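Local coordinates for alpha-catenin-like protein hmp-1 (Caenorhabditis elegans, PDB 5H5M), which links the cadherin-catenin complex of adherens junctions to actin filaments and is required for cell migration and cell shape changes during embryonic body enclosure and elongation, at residues T182-A196 with M213-L227. Numbering follows the deposited sequence.
Sequences TAAQLEKLAPQVAQA and METYKNAWFDKVRLL
The indole of Trp-220 takes methyl CD2 of Leu-186 over one face, a CH-pi contact with CD2 3.6 Å from the centroid of the six-membered ring and 18° off its normal. CG2 of Val-224 lies over the rim of the indole, while CD2 of Leu-189 meets it at the edge, 3.9 Å from CE3 of Trp-220. With its CG anti to the backbone N (chi1 176°), Trp-220 reaches across to Ala-190, whose CB is 3.7 Å from CZ3 of Trp-220. The Tyr-216 ring has the backbone O of Gln-192 over one face and CG2 of Val-193 at its edge, and CB of Ala-196 comes in obliquely.

This is knobs-into-holes packing between consecutive antiparallel helices of a four-helix bundle, the building unit of the alpha-catenin M domain and of the vinculin family. The axes of segments 182-196 and 213-227 approach to 9.3 Å, with 150° between their N-to-C directions. Leu-186 is a knob among Trp-220, Lys-223, Val-224 and Leu-227, and Tyr-216 is another among Leu-189, Gln-192, Val-193 and Ala-196. Beyond the pair, Phe-152 of helix 142-166 meets the Trp-220 ring edge-to-face, and Leu-130 of helix 128-137 touches both Val-193 and Trp-220.

At one end, SD of Met-213 lies 4.0 Å from CB of Ala-196. At the other, CG2 of Thr-182 packs 3.8 Å from CB of Leu-227, while OG1 of Thr-182 is hydrogen-bonded to the carbonyl of Val-178 in its own helix.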
loop_
_atom_site.group_PDB
_atom_site.type_symbol
_atom_site.label_atom_id
_atom_site.label_comp_id
_atom_site.label_asym_id
_atom_site.label_seq_id
_atom_site.Cartn_x
_atom_site.Cartn_y
_atom_site.Cartn_z
ATOM N N THR A 182 -15.816 8.472 3.623
ATOM C CA THR A 182 -14.939 9.304 2.813
ATOM C C THR A 182 -14.755 8.709 1.421
ATOM O O THR A 182 -14.750 9.433 0.428
ATOM C CB THR A 182 -13.566 9.486 3.487
ATOM O OG1 THR A 182 -13.751 9.962 4.826
ATOM C CG2 THR A 182 -12.708 10.475 2.708
ATOM N N ALA A 183 -14.626 7.388 1.352
ATOM C CA ALA A 183 -14.475 6.704 0.070
ATOM C C ALA A 183 -15.713 6.891 -0.807
ATOM O O ALA A 183 -15.597 7.147 -2.007
ATOM C CB ALA A 183 -14.195 5.226 0.282
ATOM N N ALA A 184 -16.893 6.775 -0.201
ATOM C CA ALA A 184 -18.148 6.964 -0.929
ATOM C C ALA A 184 -18.306 8.405 -1.420
ATOM O O ALA A 184 -18.881 8.646 -2.483
ATOM C CB ALA A 184 -19.335 6.571 -0.056
ATOM N N GLN A 185 -17.802 9.359 -0.641
ATOM C CA GLN A 185 -17.865 10.765 -1.031
ATOM C C GLN A 185 -16.922 11.059 -2.198
ATOM O O GLN A 185 -17.274 11.800 -3.115
ATOM C CB GLN A 185 -17.539 11.673 0.156
ATOM C CG GLN A 185 -18.656 11.759 1.181
ATOM C CD GLN A 185 -18.304 12.646 2.360
ATOM O OE1 GLN A 185 -17.737 12.185 3.349
ATOM N NE2 GLN A 185 -18.643 13.926 2.260
ATOM N N LEU A 186 -15.730 10.470 -2.162
ATOM C CA LEU A 186 -14.771 10.621 -3.252
ATOM C C LEU A 186 -15.291 9.973 -4.530
ATOM O O LEU A 186 -15.133 10.514 -5.624
ATOM C CB LEU A 186 -13.419 10.020 -2.867
ATOM C CG LEU A 186 -12.583 10.863 -1.901
ATOM C CD1 LEU A 186 -11.423 10.061 -1.330
ATOM C CD2 LEU A 186 -12.069 12.099 -2.609
ATOM N N GLU A 187 -15.914 8.811 -4.378
ATOM C CA GLU A 187 -16.517 8.099 -5.498
ATOM C C GLU A 187 -17.607 8.945 -6.157
ATOM O O GLU A 187 -17.793 8.918 -7.376
ATOM C CB GLU A 187 -17.087 6.766 -5.018
ATOM C CG GLU A 187 -17.803 5.952 -6.078
ATOM C CD GLU A 187 -18.313 4.634 -5.529
ATOM O OE1 GLU A 187 -19.113 4.658 -4.567
ATOM O OE2 GLU A 187 -17.906 3.574 -6.049
ATOM N N LYS A 188 -18.321 9.698 -5.329
ATOM C CA LYS A 188 -19.366 10.600 -5.788
ATOM C C LYS A 188 -18.778 11.843 -6.463
ATOM O O LYS A 188 -19.237 12.273 -7.521
ATOM C CB LYS A 188 -20.243 10.998 -4.602
ATOM C CG LYS A 188 -21.308 12.032 -4.885
ATOM C CD LYS A 188 -22.078 12.341 -3.609
ATOM C CE LYS A 188 -22.530 11.057 -2.921
ATOM N NZ LYS A 188 -23.058 11.304 -1.549
ATOM N N LEU A 189 -17.748 12.402 -5.840
ATOM C CA LEU A 189 -17.151 13.663 -6.266
ATOM C C LEU A 189 -16.324 13.558 -7.558
ATOM O O LEU A 189 -16.307 14.490 -8.371
ATOM C CB LEU A 189 -16.278 14.206 -5.132
ATOM C CG LEU A 189 -15.697 15.614 -5.241
ATOM C CD1 LEU A 189 -16.799 16.641 -5.428
ATOM C CD2 LEU A 189 -14.870 15.932 -4.006
ATOM N N ALA A 190 -15.650 12.423 -7.739
ATOM C CA ALA A 190 -14.716 12.219 -8.849
ATOM C C ALA A 190 -15.276 12.533 -10.251
ATOM O O ALA A 190 -14.630 13.245 -11.016
ATOM C CB ALA A 190 -14.176 10.785 -8.815
ATOM N N PRO A 191 -16.463 12.001 -10.604
ATOM C CA PRO A 191 -16.926 12.316 -11.963
ATOM C C PRO A 191 -17.334 13.781 -12.111
ATOM O O PRO A 191 -17.342 14.314 -13.222
ATOM C CB PRO A 191 -18.141 11.396 -12.154
ATOM C CG PRO A 191 -18.099 10.413 -11.018
ATOM C CD PRO A 191 -17.405 11.113 -9.899
ATOM N N GLN A 192 -17.674 14.419 -10.996
ATOM C CA GLN A 192 -18.058 15.823 -11.011
ATOM C C GLN A 192 -16.828 16.706 -11.164
ATOM O O GLN A 192 -16.870 17.725 -11.857
ATOM C CB GLN A 192 -18.822 16.186 -9.736
ATOM C CG GLN A 192 -20.054 15.329 -9.502
ATOM C CD GLN A 192 -20.726 15.622 -8.173
ATOM O OE1 GLN A 192 -20.244 16.433 -7.384
ATOM N NE2 GLN A 192 -21.848 14.958 -7.920
ATOM N N VAL A 193 -15.737 16.311 -10.512
ATOM C CA VAL A 193 -14.460 17.003 -10.656
ATOM C C VAL A 193 -14.004 16.949 -12.109
ATOM O O VAL A 193 -13.568 17.953 -12.671
ATOM C CB VAL A 193 -13.369 16.393 -9.751
ATOM C CG1 VAL A 193 -12.007 17.006 -10.062
ATOM C CG2 VAL A 193 -13.719 16.589 -8.287
ATOM N N ALA A 194 -14.123 15.773 -12.717
ATOM C CA ALA A 194 -13.768 15.591 -14.122
ATOM C C ALA A 194 -14.571 16.527 -15.023
ATOM O O ALA A 194 -14.004 17.227 -15.859
ATOM C CB ALA A 194 -13.980 14.144 -14.541
ATOM N N GLN A 195 -15.887 16.541 -14.837
ATOM C CA GLN A 195 -16.771 17.381 -15.640
ATOM C C GLN A 195 -16.500 18.872 -15.451
ATOM O O GLN A 195 -16.636 19.653 -16.393
ATOM C CB GLN A 195 -18.236 17.075 -15.314
ATOM C CG GLN A 195 -18.689 15.700 -15.772
ATOM C CD GLN A 195 -18.460 15.475 -17.256
ATOM O OE1 GLN A 195 -18.694 16.362 -18.077
ATOM N NE2 GLN A 195 -17.993 14.284 -17.606
ATOM N N ALA A 196 -16.122 19.264 -14.236
ATOM C CA ALA A 196 -15.781 20.657 -13.955
ATOM C C ALA A 196 -14.588 21.104 -14.797
ATOM O O ALA A 196 -14.508 22.258 -15.219
ATOM C CB ALA A 196 -15.485 20.846 -12.477
ATOM N N MET A 213 -13.770 25.240 -10.937
ATOM C CA MET A 213 -12.754 24.194 -10.929
ATOM C C MET A 213 -12.032 24.171 -9.592
ATOM O O MET A 213 -11.809 23.108 -9.014
ATOM C CB MET A 213 -11.736 24.390 -12.057
ATOM C CG MET A 213 -10.752 23.231 -12.165
ATOM S SD MET A 213 -11.578 21.719 -12.709
ATOM C CE MET A 213 -10.726 20.465 -11.766
ATOM N N GLU A 214 -11.678 25.355 -9.104
ATOM C CA GLU A 214 -10.908 25.475 -7.873
ATOM C C GLU A 214 -11.719 25.028 -6.662
ATOM O O GLU A 214 -11.171 24.459 -5.717
ATOM C CB GLU A 214 -10.420 26.915 -7.689
ATOM C CG GLU A 214 -9.026 27.030 -7.074
ATOM C CD GLU A 214 -7.913 26.601 -8.024
ATOM O OE1 GLU A 214 -8.207 26.191 -9.170
ATOM O OE2 GLU A 214 -6.735 26.676 -7.621
ATOM N N THR A 215 -13.023 25.285 -6.694
ATOM C CA THR A 215 -13.911 24.825 -5.635
ATOM C C THR A 215 -13.906 23.296 -5.567
ATOM O O THR A 215 -13.798 22.710 -4.488
ATOM C CB THR A 215 -15.351 25.339 -5.843
ATOM O OG1 THR A 215 -15.385 26.755 -5.627
ATOM C CG2 THR A 215 -16.314 24.666 -4.872
ATOM N N TYR A 216 -14.011 22.660 -6.730
ATOM C CA TYR A 216 -13.975 21.203 -6.817
ATOM C C TYR A 216 -12.603 20.648 -6.476
ATOM O O TYR A 216 -12.491 19.606 -5.829
ATOM C CB TYR A 216 -14.395 20.738 -8.215
ATOM C CG TYR A 216 -15.889 20.596 -8.349
ATOM C CD1 TYR A 216 -16.521 19.404 -8.027
ATOM C CD2 TYR A 216 -16.673 21.663 -8.769
ATOM C CE1 TYR A 216 -17.891 19.271 -8.135
ATOM C CE2 TYR A 216 -18.043 21.542 -8.878
ATOM C CZ TYR A 216 -18.647 20.343 -8.559
ATOM O OH TYR A 216 -20.010 20.214 -8.666
ATOM N N LYS A 217 -11.565 21.345 -6.923
ATOM C CA LYS A 217 -10.189 20.947 -6.647
ATOM C C LYS A 217 -9.927 20.859 -5.150
ATOM O O LYS A 217 -9.404 19.861 -4.662
ATOM C CB LYS A 217 -9.213 21.932 -7.288
ATOM C CG LYS A 217 -7.773 21.773 -6.833
ATOM C CD LYS A 217 -6.980 23.035 -7.140
ATOM C CE LYS A 217 -5.564 22.954 -6.601
ATOM N NZ LYS A 217 -4.793 24.193 -6.905
ATOM N N ASN A 218 -10.306 21.906 -4.429
ATOM C CA ASN A 218 -10.049 21.979 -2.997
ATOM C C ASN A 218 -10.880 20.980 -2.197
ATOM O O ASN A 218 -10.389 20.391 -1.235
ATOM C CB ASN A 218 -10.299 23.402 -2.493
ATOM C CG ASN A 218 -9.296 24.395 -3.050
ATOM O OD1 ASN A 218 -8.122 24.070 -3.232
ATOM N ND2 ASN A 218 -9.755 25.607 -3.334
ATOM N N ALA A 219 -12.133 20.785 -2.599
ATOM C CA ALA A 219 -12.988 19.803 -1.944
ATOM C C ALA A 219 -12.407 18.404 -2.119
ATOM O O ALA A 219 -12.435 17.589 -1.197
ATOM C CB ALA A 219 -14.403 19.868 -2.494
ATOM N N TRP A 220 -11.869 18.141 -3.305
ATOM C CA TRP A 220 -11.271 16.848 -3.606
ATOM C C TRP A 220 -10.033 16.592 -2.750
ATOM O O TRP A 220 -9.933 15.560 -2.083
ATOM C CB TRP A 220 -10.909 16.752 -5.090
ATOM C CG TRP A 220 -10.212 15.475 -5.432
ATOM C CD1 TRP A 220 -8.863 15.275 -5.535
ATOM C CD2 TRP A 220 -10.825 14.209 -5.695
ATOM N NE1 TRP A 220 -8.602 13.967 -5.856
ATOM C CE2 TRP A 220 -9.790 13.289 -5.961
ATOM C CE3 TRP A 220 -12.150 13.764 -5.739
ATOM C CZ2 TRP A 220 -10.038 11.952 -6.263
ATOM C CZ3 TRP A 220 -12.396 12.434 -6.043
ATOM C CH2 TRP A 220 -11.346 11.544 -6.300
ATOM N N PHE A 221 -9.096 17.534 -2.770
ATOM C CA PHE A 221 -7.852 17.389 -2.018
ATOM C C PHE A 221 -8.085 17.333 -0.507
ATOM O O PHE A 221 -7.311 16.709 0.215
ATOM C CB PHE A 221 -6.885 18.526 -2.357
ATOM C CG PHE A 221 -6.134 18.317 -3.642
ATOM C CD1 PHE A 221 -5.824 17.038 -4.077
ATOM C CD2 PHE A 221 -5.739 19.398 -4.416
ATOM C CE1 PHE A 221 -5.130 16.841 -5.260
ATOM C CE2 PHE A 221 -5.046 19.207 -5.599
ATOM C CZ PHE A 221 -4.741 17.926 -6.021
ATOM N N ASP A 222 -9.146 17.982 -0.032
ATOM C CA ASP A 222 -9.505 17.907 1.384
ATOM C C ASP A 222 -9.950 16.496 1.769
ATOM O O ASP A 222 -9.595 15.997 2.837
ATOM C CB ASP A 222 -10.613 18.907 1.725
ATOM C CG ASP A 222 -10.127 20.348 1.727
ATOM O OD1 ASP A 222 -8.897 20.571 1.717
ATOM O OD2 ASP A 222 -10.982 21.260 1.747
ATOM N N LYS A 223 -10.730 15.860 0.898
ATOM C CA LYS A 223 -11.236 14.515 1.158
ATOM C C LYS A 223 -10.138 13.463 1.033
ATOM O O LYS A 223 -10.083 12.521 1.824
ATOM C CB LYS A 223 -12.383 14.170 0.207
ATOM C CG LYS A 223 -13.606 15.060 0.322
ATOM C CD LYS A 223 -14.284 14.914 1.667
ATOM C CE LYS A 223 -15.531 15.779 1.745
ATOM N NZ LYS A 223 -16.181 15.686 3.080
ATOM N N VAL A 224 -9.270 13.621 0.037
ATOM C CA VAL A 224 -8.154 12.700 -0.152
ATOM C C VAL A 224 -7.196 12.761 1.041
ATOM O O VAL A 224 -6.707 11.733 1.510
ATOM C CB VAL A 224 -7.386 13.000 -1.459
ATOM C CG1 VAL A 224 -6.026 12.304 -1.469
ATOM C CG2 VAL A 224 -8.215 12.582 -2.664
ATOM N N ARG A 225 -6.944 13.969 1.533
ATOM C CA ARG A 225 -6.076 14.163 2.689
ATOM C C ARG A 225 -6.652 13.451 3.911
ATOM O O ARG A 225 -5.936 12.781 4.654
ATOM C CB ARG A 225 -5.890 15.655 2.971
ATOM C CG ARG A 225 -4.966 15.969 4.137
ATOM C CD ARG A 225 -4.652 17.459 4.204
ATOM N NE ARG A 225 -3.890 17.910 3.040
ATOM C CZ ARG A 225 -4.390 18.642 2.047
ATOM N NH1 ARG A 225 -5.660 19.021 2.070
ATOM N NH2 ARG A 225 -3.617 19.000 1.029
ATOM N N LEU A 226 -7.958 13.605 4.098
ATOM C CA LEU A 226 -8.686 12.924 5.158
ATOM C C LEU A 226 -8.540 11.406 5.033
ATOM O O LEU A 226 -8.244 10.718 6.006
ATOM C CB LEU A 226 -10.164 13.321 5.116
ATOM C CG LEU A 226 -11.119 12.548 6.024
ATOM C CD1 LEU A 226 -10.640 12.665 7.442
ATOM C CD2 LEU A 226 -12.539 13.076 5.910
ATOM N N LEU A 227 -8.747 10.897 3.825
ATOM C CA LEU A 227 -8.709 9.463 3.575
ATOM C C LEU A 227 -7.309 8.898 3.791
ATOM O O LEU A 227 -7.145 7.819 4.365
ATOM C CB LEU A 227 -9.186 9.159 2.154
ATOM C CG LEU A 227 -8.989 7.716 1.682
ATOM C CD1 LEU A 227 -9.797 6.765 2.542
ATOM C CD2 LEU A 227 -9.350 7.562 0.209
#